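Local structure of uncharacterized protein (Acinetobacter baumannii, 4PUX) at residues Y133-A145 with G149-K160. The protein is of unknown function but adopts a curled antiparallel beta-barrel fold of the DUF3237 family, within the AOC-barrel clan. Residues are numbered along the deposited sequence; the frame is centred on the assembly and turned at random. Where two conformers were deposited one is given.
Sequences YSWLNQTVAVGSA and GKAVIYDAYTLK
Trp135 O is gripped from two sides in a turn whose side chains close over Thr158 on the facing strand. Thr139 OG1 lies 2.7 Å from Trp135 O, above its carbonyl plane, while Gln138 N reaches the same oxygen from the opposite face. With OG1 beside its own backbone N (chi1 -57°), Thr139 spends its hydroxyl on the 3-10 segment 134-137 and turns its methyl to the strand, where CG2 meets Thr158 CB at 3.7 Å. The indole crosses Thr158 at about a right angle, its CH2 lying 3.8 Å from Thr158 CG2. Leu136 CD2 covers one indole face toward the rim and also touches Thr158 CG2. Thr158 is thus held among three side chains of the turn.

Beyond the turn, the chain enters an antiparallel hairpin of strands 141-147 and 151-159. Leu159 N donates a nearly straight hydrogen bond to Val140 O (2.9 Å, 175°), and reciprocal N-H...O hydrogen bonds pair Val142 with Tyr157 and Ser144 with Asp155. The side chains of these two pairs share one sheet face. Val142 CG1 also reaches Leu159 CD1 at 4.2 Å.

The other face carries Ala141, Gly143, Ala145, Tyr154, Ala156 and Thr158. There Ala145 CB packs 3.6 Å from Tyr154 CB. Tyr154 CG sits between its backbone N and carbonyl carbon (chi1 68°), which swings the ring beside Gly143, with CD1 4.5 Å from Gly143 CA; the small residue lets the ring pass close to the backbone. Tyr154 stacks on Phe18 and hydrogen-bonds Tyr79 through its hydroxyl, consistent with this face looking into the barrel.

The chemistry divides the work: paired amides fix the strand register, two donors on one carbonyl brace the turn, and apolar contacts fold that turn against the end of strand 151-159.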
loop_
_atom_site.group_PDB
_atom_site.type_symbol
_atom_site.label_atom_id
_atom_site.label_comp_id
_atom_site.label_asym_id
_atom_site.label_seq_id
_atom_site.Cartn_x
_atom_site.Cartn_y
_atom_site.Cartn_z
ATOM N N TYR A 133 -8.974 6.784 -17.619
ATOM C CA TYR A 133 -8.150 6.688 -16.425
ATOM C C TYR A 133 -6.727 7.172 -16.592
ATOM O O TYR A 133 -5.959 7.187 -15.604
ATOM C CB TYR A 133 -8.155 5.222 -15.909
ATOM C CG TYR A 133 -9.571 4.686 -15.684
ATOM C CD1 TYR A 133 -10.321 5.092 -14.574
ATOM C CD2 TYR A 133 -10.180 3.851 -16.615
ATOM C CE1 TYR A 133 -11.628 4.642 -14.369
ATOM C CE2 TYR A 133 -11.504 3.379 -16.407
ATOM C CZ TYR A 133 -12.204 3.778 -15.280
ATOM O OH TYR A 133 -13.516 3.349 -15.061
ATOM N N SER A 134 -6.402 7.715 -17.775
ATOM C CA SER A 134 -5.009 8.093 -18.054
ATOM C C SER A 134 -4.509 9.309 -17.237
ATOM O O SER A 134 -3.292 9.513 -17.112
ATOM C CB SER A 134 -4.779 8.306 -19.551
ATOM O OG SER A 134 -5.559 9.355 -20.030
ATOM N N TRP A 135 -5.419 10.079 -16.651
ATOM C CA TRP A 135 -5.010 11.129 -15.707
ATOM C C TRP A 135 -4.141 10.583 -14.589
ATOM O O TRP A 135 -3.248 11.274 -14.063
ATOM C CB TRP A 135 -6.236 11.884 -15.134
ATOM C CG TRP A 135 -7.093 11.095 -14.186
ATOM C CD1 TRP A 135 -7.981 10.092 -14.508
ATOM C CD2 TRP A 135 -7.235 11.318 -12.791
ATOM N NE1 TRP A 135 -8.622 9.636 -13.373
ATOM C CE2 TRP A 135 -8.166 10.361 -12.303
ATOM C CE3 TRP A 135 -6.625 12.192 -11.883
ATOM C CZ2 TRP A 135 -8.552 10.304 -10.958
ATOM C CZ3 TRP A 135 -7.011 12.147 -10.552
ATOM C CH2 TRP A 135 -7.963 11.206 -10.099
ATOM N N LEU A 136 -4.376 9.326 -14.189
ATOM C CA LEU A 136 -3.588 8.715 -13.140
ATOM C C LEU A 136 -2.123 8.463 -13.498
ATOM O O LEU A 136 -1.285 8.362 -12.588
ATOM C CB LEU A 136 -4.235 7.417 -12.676
ATOM C CG LEU A 136 -5.632 7.514 -12.049
ATOM C CD1 LEU A 136 -6.233 6.111 -11.873
ATOM C CD2 LEU A 136 -5.511 8.248 -10.732
ATOM N N ASN A 137 -1.810 8.461 -14.809
ATOM C CA ASN A 137 -0.435 8.343 -15.284
ATOM C C ASN A 137 0.438 9.541 -14.891
ATOM O O ASN A 137 1.680 9.449 -14.899
ATOM C CB ASN A 137 -0.382 8.250 -16.815
ATOM C CG ASN A 137 -0.995 6.969 -17.385
ATOM O OD1 ASN A 137 -1.102 5.923 -16.726
ATOM N ND2 ASN A 137 -1.434 7.057 -18.625
ATOM N N GLN A 138 -0.190 10.660 -14.573
ATOM C CA GLN A 138 0.539 11.911 -14.321
ATOM C C GLN A 138 0.073 12.676 -13.091
ATOM O O GLN A 138 0.214 13.905 -13.017
ATOM C CB GLN A 138 0.493 12.813 -15.575
ATOM C CG GLN A 138 -0.945 13.163 -16.017
ATOM C CD GLN A 138 -0.954 14.151 -17.164
ATOM O OE1 GLN A 138 -0.062 14.129 -18.006
ATOM N NE2 GLN A 138 -1.955 15.002 -17.213
ATOM N N THR A 139 -0.417 11.918 -12.107
ATOM C CA THR A 139 -0.923 12.458 -10.841
ATOM C C THR A 139 -0.256 11.715 -9.675
ATOM O O THR A 139 -0.139 10.493 -9.711
ATOM C CB THR A 139 -2.459 12.280 -10.778
ATOM O OG1 THR A 139 -3.059 12.913 -11.913
ATOM C CG2 THR A 139 -3.041 12.877 -9.506
ATOM N N VAL A 140 0.273 12.472 -8.700
ATOM C CA VAL A 140 0.870 11.879 -7.516
ATOM C C VAL A 140 -0.261 11.369 -6.592
ATOM O O VAL A 140 -1.322 11.987 -6.499
ATOM C CB VAL A 140 1.840 12.889 -6.782
ATOM C CG1 VAL A 140 2.323 12.366 -5.464
ATOM C CG2 VAL A 140 2.995 13.240 -7.707
ATOM N N ALA A 141 -0.041 10.228 -5.933
ATOM C CA ALA A 141 -1.054 9.623 -5.064
ATOM C C ALA A 141 -0.432 8.900 -3.881
ATOM O O ALA A 141 0.710 8.456 -3.948
ATOM C CB ALA A 141 -1.930 8.652 -5.892
ATOM N N VAL A 142 -1.195 8.828 -2.779
ATOM C CA VAL A 142 -0.767 8.262 -1.518
ATOM C C VAL A 142 -1.889 7.440 -0.877
ATOM O O VAL A 142 -3.048 7.551 -1.243
ATOM C CB VAL A 142 -0.320 9.342 -0.510
ATOM C CG1 VAL A 142 0.894 10.092 -1.062
ATOM C CG2 VAL A 142 -1.451 10.314 -0.196
ATOM N N GLY A 143 -1.517 6.565 0.023
ATOM C CA GLY A 143 -2.450 5.722 0.757
ATOM C C GLY A 143 -2.172 5.622 2.238
ATOM O O GLY A 143 -1.021 5.694 2.670
ATOM N N SER A 144 -3.241 5.445 3.015
ATOM C CA SER A 144 -3.179 5.172 4.455
ATOM C C SER A 144 -3.750 3.789 4.674
ATOM O O SER A 144 -4.910 3.536 4.318
ATOM C CB SER A 144 -3.992 6.192 5.229
ATOM O OG SER A 144 -3.979 5.926 6.619
ATOM N N ALA A 145 -2.923 2.885 5.163
ATOM C CA ALA A 145 -3.186 1.429 5.155
ATOM C C ALA A 145 -3.265 0.800 6.546
ATOM O O ALA A 145 -2.730 1.350 7.528
ATOM C CB ALA A 145 -2.075 0.728 4.341
ATOM N N GLY A 149 -5.080 -9.453 9.063
ATOM C CA GLY A 149 -4.674 -10.813 8.735
ATOM C C GLY A 149 -4.021 -10.841 7.378
ATOM O O GLY A 149 -3.202 -9.979 7.081
ATOM N N LYS A 150 -4.443 -11.790 6.528
ATOM C CA LYS A 150 -3.886 -11.950 5.177
ATOM C C LYS A 150 -4.598 -11.026 4.176
ATOM O O LYS A 150 -5.160 -11.460 3.151
ATOM C CB LYS A 150 -3.958 -13.409 4.743
ATOM C CG LYS A 150 -3.015 -14.313 5.531
ATOM C CD LYS A 150 -3.169 -15.778 5.069
ATOM C CE LYS A 150 -2.699 -16.759 6.123
ATOM N NZ LYS A 150 -1.282 -16.594 6.439
ATOM N N ALA A 151 -4.612 -9.755 4.533
ATOM C CA ALA A 151 -5.235 -8.676 3.741
ATOM C C ALA A 151 -4.658 -7.347 4.177
ATOM O O ALA A 151 -4.145 -7.204 5.289
ATOM C CB ALA A 151 -6.765 -8.652 3.945
ATOM N N VAL A 152 -4.639 -6.397 3.253
ATOM C CA VAL A 152 -4.346 -4.994 3.547
ATOM C C VAL A 152 -5.512 -4.134 3.023
ATOM O O VAL A 152 -5.957 -4.286 1.870
ATOM C CB VAL A 152 -3.030 -4.530 2.878
ATOM C CG1 VAL A 152 -2.818 -3.008 3.059
ATOM C CG2 VAL A 152 -1.858 -5.298 3.458
ATOM N N ILE A 153 -6.027 -3.281 3.884
ATOM C CA ILE A 153 -7.070 -2.309 3.548
ATOM C C ILE A 153 -6.428 -0.928 3.539
ATOM O O ILE A 153 -5.696 -0.577 4.489
ATOM C CB ILE A 153 -8.186 -2.257 4.646
ATOM C CG1 ILE A 153 -8.696 -3.661 4.993
ATOM C CG2 ILE A 153 -9.337 -1.311 4.217
ATOM C CD1 ILE A 153 -9.346 -4.365 3.877
ATOM N N TYR A 154 -6.672 -0.129 2.511
ATOM C CA TYR A 154 -6.164 1.246 2.506
ATOM C C TYR A 154 -7.047 2.226 1.771
ATOM O O TYR A 154 -7.794 1.853 0.848
ATOM C CB TYR A 154 -4.726 1.295 1.972
ATOM C CG TYR A 154 -4.470 0.963 0.480
ATOM C CD1 TYR A 154 -4.564 1.975 -0.526
ATOM C CD2 TYR A 154 -4.023 -0.280 0.097
ATOM C CE1 TYR A 154 -4.220 1.740 -1.850
ATOM C CE2 TYR A 154 -3.684 -0.544 -1.212
ATOM C CZ TYR A 154 -3.769 0.469 -2.190
ATOM O OH TYR A 154 -3.424 0.173 -3.501
ATOM N N ASP A 155 -7.030 3.453 2.242
ATOM C CA ASP A 155 -7.695 4.577 1.591
ATOM C C ASP A 155 -6.677 5.300 0.683
ATOM O O ASP A 155 -5.619 5.745 1.161
ATOM C CB ASP A 155 -8.221 5.573 2.635
ATOM C CG ASP A 155 -9.327 5.012 3.507
ATOM O OD1 ASP A 155 -10.083 4.122 3.066
ATOM O OD2 ASP A 155 -9.447 5.481 4.648
ATOM N N ALA A 156 -6.955 5.327 -0.605
ATOM C CA ALA A 156 -6.140 6.020 -1.602
ATOM C C ALA A 156 -6.645 7.434 -1.871
ATOM O O ALA A 156 -7.869 7.656 -1.941
ATOM C CB ALA A 156 -6.115 5.241 -2.891
ATOM N N TYR A 157 -5.700 8.352 -2.052
ATOM C CA TYR A 157 -5.949 9.774 -2.361
ATOM C C TYR A 157 -5.016 10.240 -3.478
ATOM O O TYR A 157 -3.849 9.822 -3.522
ATOM C CB TYR A 157 -5.683 10.662 -1.138
ATOM C CG TYR A 157 -6.442 10.266 0.120
ATOM C CD1 TYR A 157 -5.989 9.230 0.950
ATOM C CD2 TYR A 157 -7.611 10.957 0.508
ATOM C CE1 TYR A 157 -6.677 8.879 2.079
ATOM C CE2 TYR A 157 -8.297 10.600 1.654
ATOM C CZ TYR A 157 -7.825 9.580 2.439
ATOM O OH TYR A 157 -8.498 9.245 3.593
ATOM N N THR A 158 -5.507 11.149 -4.338
ATOM C CA THR A 158 -4.637 11.872 -5.249
ATOM C C THR A 158 -4.298 13.241 -4.639
ATOM O O THR A 158 -5.095 13.810 -3.893
ATOM C CB THR A 158 -5.219 12.014 -6.659
ATOM O OG1 THR A 158 -6.494 12.665 -6.598
ATOM C CG2 THR A 158 -5.344 10.650 -7.334
ATOM N N LEU A 159 -3.125 13.753 -5.000
ATOM C CA LEU A 159 -2.766 15.151 -4.706
ATOM C C LEU A 159 -3.329 16.047 -5.807
ATOM O O LEU A 159 -3.060 15.831 -7.001
ATOM C CB LEU A 159 -1.252 15.338 -4.620
ATOM C CG LEU A 159 -0.601 14.966 -3.302
ATOM C CD1 LEU A 159 -0.703 13.494 -2.967
ATOM C CD2 LEU A 159 0.855 15.400 -3.296
ATOM N N LYS A 160 -4.207 16.936 -5.350
ATOM C CA LYS A 160 -4.814 17.973 -6.129
ATOM C C LYS A 160 -4.027 19.263 -5.783
ATOM O O LYS A 160 -3.726 19.629 -4.581
ATOM C CB LYS A 160 -6.297 18.105 -5.721
ATOM C CG LYS A 160 -7.218 18.758 -6.711
ATOM C CD LYS A 160 -8.638 18.813 -6.113
ATOM C CE LYS A 160 -9.658 19.387 -7.088
ATOM N NZ LYS A 160 -11.051 19.329 -6.530
ATOM O OXT LYS A 160 -3.685 19.896 -6.599
#